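Local structure of cobalt-precorrin-5B C(1)-methyltransferase (Archaeoglobus fulgidus, 1SR8) at residues T214-A223 with I251-K259. The protein probably methylates C-1 of cobalt-precorrin-5B, with S-adenosyl-L-methionine as methyl donor, to give cobalt-precorrin-6A in the anaerobic route to adenosylcobalamin. Residues are numbered along the deposited sequence; the frame is centred on the assembly and turned at random.
Sequences TTGRKAWLYA and IVGFPGLLK
The rim of the Phe254 ring faces the start of helix 217-223: the backbone N of Ala219 lies at the edge, in the ring plane, 3.6 Å from Phe254 CE1, and Thr215 OG1 approaches near the same plane. Lys218 comes in obliquely, its CB 3.5 Å from Phe254 CE1 and also against CZ, while the bent chain carries its charged end away. The Tyr222 ring, on the next turn, takes Val252 CG1 obliquely at CD2, the two side chains crossing at about a right angle. Val252 has CG1 anti to its backbone N (chi1 -176°), which turns that methyl to Tyr222 and leaves CG2 for Ala223 CB. Ala219 and Ala223, with only a methyl each, let the helix lie close, the axes of 217-223 and 251-253 approaching to 7.4 Å.

Thr215 packs where strand 248-253 turns into helix 255-262. Its OG1, set between backbone N and carbonyl carbon (chi1 53°), accepts a weak hydrogen bond from Phe254 N, 3.3 Å long and bent to 150°. Thr215 OG1 also sits 3.1 Å from Gly253 CA; glycine suits this position, since its bare CA lets Thr215 come so close. Leu257 slides past Thr215 in the opposite direction, Leu257 CD1 lying 3.6 Å from Thr215 CB, and Leu258 CD2 touches Thr215 CG2. Thr215 N also gives a weak bond to Val252 O.

Thr214 and Val252 are bridged in parallel, as neighbours in the four-stranded parallel sheet. Strand 210-214, helix 217-226 and strand 231-234 form a beta-alpha-beta unit, and the contact lies where helices 217-226 and 255-262 begin, at the sheet's C-terminal edge. Thr214 OG1 makes a hydrogen bond with Phe233 O of neighbouring strand 231-234, while Tyr222 and Leu258 reach strand 278-281 at the other side of strand 248-253.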
loop_
_atom_site.group_PDB
_atom_site.type_symbol
_atom_site.label_atom_id
_atom_site.label_comp_id
_atom_site.label_asym_id
_atom_site.label_seq_id
_atom_site.Cartn_x
_atom_site.Cartn_y
_atom_site.Cartn_z
ATOM N N THR A 214 9.499 2.429 12.272
ATOM C CA THR A 214 8.301 1.602 12.377
ATOM C C THR A 214 8.232 0.466 11.359
ATOM O O THR A 214 8.879 0.517 10.317
ATOM C CB THR A 214 7.036 2.481 12.280
ATOM O OG1 THR A 214 6.830 2.917 10.928
ATOM C CG2 THR A 214 7.204 3.701 13.175
ATOM N N THR A 215 7.447 -0.563 11.682
ATOM C CA THR A 215 7.294 -1.745 10.828
ATOM C C THR A 215 6.255 -1.628 9.706
ATOM O O THR A 215 6.348 -2.321 8.690
ATOM C CB THR A 215 6.952 -3.000 11.670
ATOM O OG1 THR A 215 5.818 -2.728 12.499
ATOM C CG2 THR A 215 8.121 -3.392 12.537
ATOM N N GLY A 216 5.270 -0.761 9.886
ATOM C CA GLY A 216 4.255 -0.605 8.869
ATOM C C GLY A 216 3.449 0.652 9.097
ATOM O O GLY A 216 3.761 1.438 9.994
ATOM N N ARG A 217 2.404 0.842 8.299
ATOM C CA ARG A 217 1.570 2.025 8.417
ATOM C C ARG A 217 0.889 2.170 9.779
ATOM O O ARG A 217 0.806 3.269 10.306
ATOM C CB ARG A 217 0.516 2.035 7.304
ATOM C CG ARG A 217 -0.385 3.277 7.273
ATOM C CD ARG A 217 0.412 4.555 7.018
ATOM N NE ARG A 217 -0.477 5.680 6.750
ATOM C CZ ARG A 217 -0.094 6.812 6.167
ATOM N NH1 ARG A 217 1.170 6.974 5.801
ATOM N NH2 ARG A 217 -0.981 7.764 5.914
ATOM N N LYS A 218 0.393 1.078 10.351
ATOM C CA LYS A 218 -0.275 1.180 11.647
ATOM C C LYS A 218 0.710 1.636 12.708
ATOM O O LYS A 218 0.373 2.472 13.547
ATOM C CB LYS A 218 -0.904 -0.159 12.044
ATOM C CG LYS A 218 -1.884 -0.684 10.986
ATOM C CD LYS A 218 -2.652 -1.934 11.433
ATOM C CE LYS A 218 -2.992 -2.838 10.237
ATOM N NZ LYS A 218 -3.806 -2.163 9.175
ATOM N N ALA A 219 1.925 1.093 12.651
ATOM C CA ALA A 219 2.996 1.441 13.586
ATOM C C ALA A 219 3.356 2.913 13.430
ATOM O O ALA A 219 3.570 3.631 14.411
ATOM C CB ALA A 219 4.221 0.589 13.317
ATOM N N TRP A 220 3.423 3.341 12.177
ATOM C CA TRP A 220 3.749 4.713 11.814
ATOM C C TRP A 220 2.722 5.663 12.417
ATOM O O TRP A 220 3.075 6.717 12.937
ATOM C CB TRP A 220 3.750 4.830 10.287
ATOM C CG TRP A 220 4.139 6.172 9.733
ATOM C CD1 TRP A 220 5.402 6.607 9.440
ATOM C CD2 TRP A 220 3.250 7.223 9.335
ATOM N NE1 TRP A 220 5.351 7.858 8.876
ATOM C CE2 TRP A 220 4.044 8.262 8.801
ATOM C CE3 TRP A 220 1.860 7.385 9.375
ATOM C CZ2 TRP A 220 3.494 9.449 8.307
ATOM C CZ3 TRP A 220 1.311 8.564 8.884
ATOM C CH2 TRP A 220 2.129 9.584 8.354
ATOM N N LEU A 221 1.449 5.285 12.337
ATOM C CA LEU A 221 0.362 6.093 12.878
ATOM C C LEU A 221 0.491 6.151 14.388
ATOM O O LEU A 221 0.237 7.183 15.006
ATOM C CB LEU A 221 -0.998 5.492 12.506
ATOM C CG LEU A 221 -1.435 5.671 11.048
ATOM C CD1 LEU A 221 -2.682 4.849 10.759
ATOM C CD2 LEU A 221 -1.701 7.135 10.782
ATOM N N TYR A 222 0.891 5.035 14.980
ATOM C CA TYR A 222 1.055 4.983 16.421
ATOM C C TYR A 222 2.150 5.940 16.858
ATOM O O TYR A 222 1.968 6.709 17.789
ATOM C CB TYR A 222 1.420 3.577 16.864
ATOM C CG TYR A 222 1.428 3.410 18.362
ATOM C CD1 TYR A 222 0.234 3.242 19.072
ATOM C CD2 TYR A 222 2.631 3.405 19.073
ATOM C CE1 TYR A 222 0.240 3.066 20.457
ATOM C CE2 TYR A 222 2.650 3.233 20.454
ATOM C CZ TYR A 222 1.455 3.060 21.140
ATOM O OH TYR A 222 1.481 2.853 22.505
ATOM N N ALA A 223 3.288 5.883 16.181
ATOM C CA ALA A 223 4.416 6.751 16.507
ATOM C C ALA A 223 4.056 8.228 16.319
ATOM O O ALA A 223 4.475 9.078 17.103
ATOM C CB ALA A 223 5.626 6.388 15.639
ATOM N N ILE A 251 12.154 2.411 18.153
ATOM C CA ILE A 251 11.571 1.366 17.316
ATOM C C ILE A 251 10.129 1.092 17.735
ATOM O O ILE A 251 9.855 0.813 18.901
ATOM C CB ILE A 251 12.372 0.046 17.412
ATOM C CG1 ILE A 251 13.804 0.276 16.922
ATOM C CG2 ILE A 251 11.686 -1.038 16.587
ATOM C CD1 ILE A 251 14.704 -0.923 17.067
ATOM N N VAL A 252 9.212 1.191 16.780
ATOM C CA VAL A 252 7.797 0.938 17.037
ATOM C C VAL A 252 7.300 -0.077 16.007
ATOM O O VAL A 252 7.471 0.118 14.802
ATOM C CB VAL A 252 6.960 2.232 16.913
ATOM C CG1 VAL A 252 5.507 1.953 17.287
ATOM C CG2 VAL A 252 7.563 3.329 17.791
ATOM N N GLY A 253 6.704 -1.169 16.474
ATOM C CA GLY A 253 6.210 -2.165 15.547
ATOM C C GLY A 253 5.374 -3.245 16.199
ATOM O O GLY A 253 5.281 -3.324 17.423
ATOM N N PHE A 254 4.756 -4.078 15.371
ATOM C CA PHE A 254 3.940 -5.170 15.869
ATOM C C PHE A 254 4.792 -6.431 15.989
ATOM O O PHE A 254 5.761 -6.617 15.249
ATOM C CB PHE A 254 2.744 -5.414 14.943
ATOM C CG PHE A 254 1.743 -4.286 14.936
ATOM C CD1 PHE A 254 1.994 -3.112 14.237
ATOM C CD2 PHE A 254 0.551 -4.393 15.638
ATOM C CE1 PHE A 254 1.068 -2.056 14.235
ATOM C CE2 PHE A 254 -0.377 -3.346 15.644
ATOM C CZ PHE A 254 -0.114 -2.177 14.940
ATOM N N PRO A 255 4.440 -7.312 16.934
ATOM C CA PRO A 255 5.121 -8.575 17.220
ATOM C C PRO A 255 5.589 -9.359 15.995
ATOM O O PRO A 255 6.718 -9.863 15.953
ATOM C CB PRO A 255 4.077 -9.340 18.017
ATOM C CG PRO A 255 3.396 -8.255 18.780
ATOM C CD PRO A 255 3.204 -7.199 17.729
ATOM N N GLY A 256 4.710 -9.456 15.002
ATOM C CA GLY A 256 5.010 -10.195 13.790
ATOM C C GLY A 256 6.298 -9.839 13.080
ATOM O O GLY A 256 7.143 -10.704 12.862
ATOM N N LEU A 257 6.446 -8.570 12.715
ATOM C CA LEU A 257 7.630 -8.112 12.000
ATOM C C LEU A 257 8.837 -7.893 12.901
ATOM O O LEU A 257 9.979 -8.037 12.463
ATOM C CB LEU A 257 7.307 -6.828 11.231
ATOM C CG LEU A 257 6.382 -7.019 10.030
ATOM C CD1 LEU A 257 5.824 -5.695 9.570
ATOM C CD2 LEU A 257 7.160 -7.680 8.919
ATOM N N LEU A 258 8.589 -7.545 14.159
ATOM C CA LEU A 258 9.680 -7.326 15.101
ATOM C C LEU A 258 10.459 -8.612 15.387
ATOM O O LEU A 258 11.685 -8.588 15.501
ATOM C CB LEU A 258 9.144 -6.733 16.409
ATOM C CG LEU A 258 8.686 -5.275 16.347
ATOM C CD1 LEU A 258 8.155 -4.844 17.702
ATOM C CD2 LEU A 258 9.854 -4.396 15.924
ATOM N N LYS A 259 9.758 -9.736 15.506
ATOM C CA LYS A 259 10.447 -10.995 15.770
ATOM C C LYS A 259 11.162 -11.466 14.505
ATOM O O LYS A 259 12.158 -12.186 14.579
ATOM C CB LYS A 259 9.470 -12.066 16.271
ATOM C CG LYS A 259 8.331 -12.360 15.329
ATOM C CD LYS A 259 7.505 -13.542 15.814
ATOM C CE LYS A 259 6.378 -13.842 14.836
ATOM N NZ LYS A 259 6.891 -13.970 13.437
#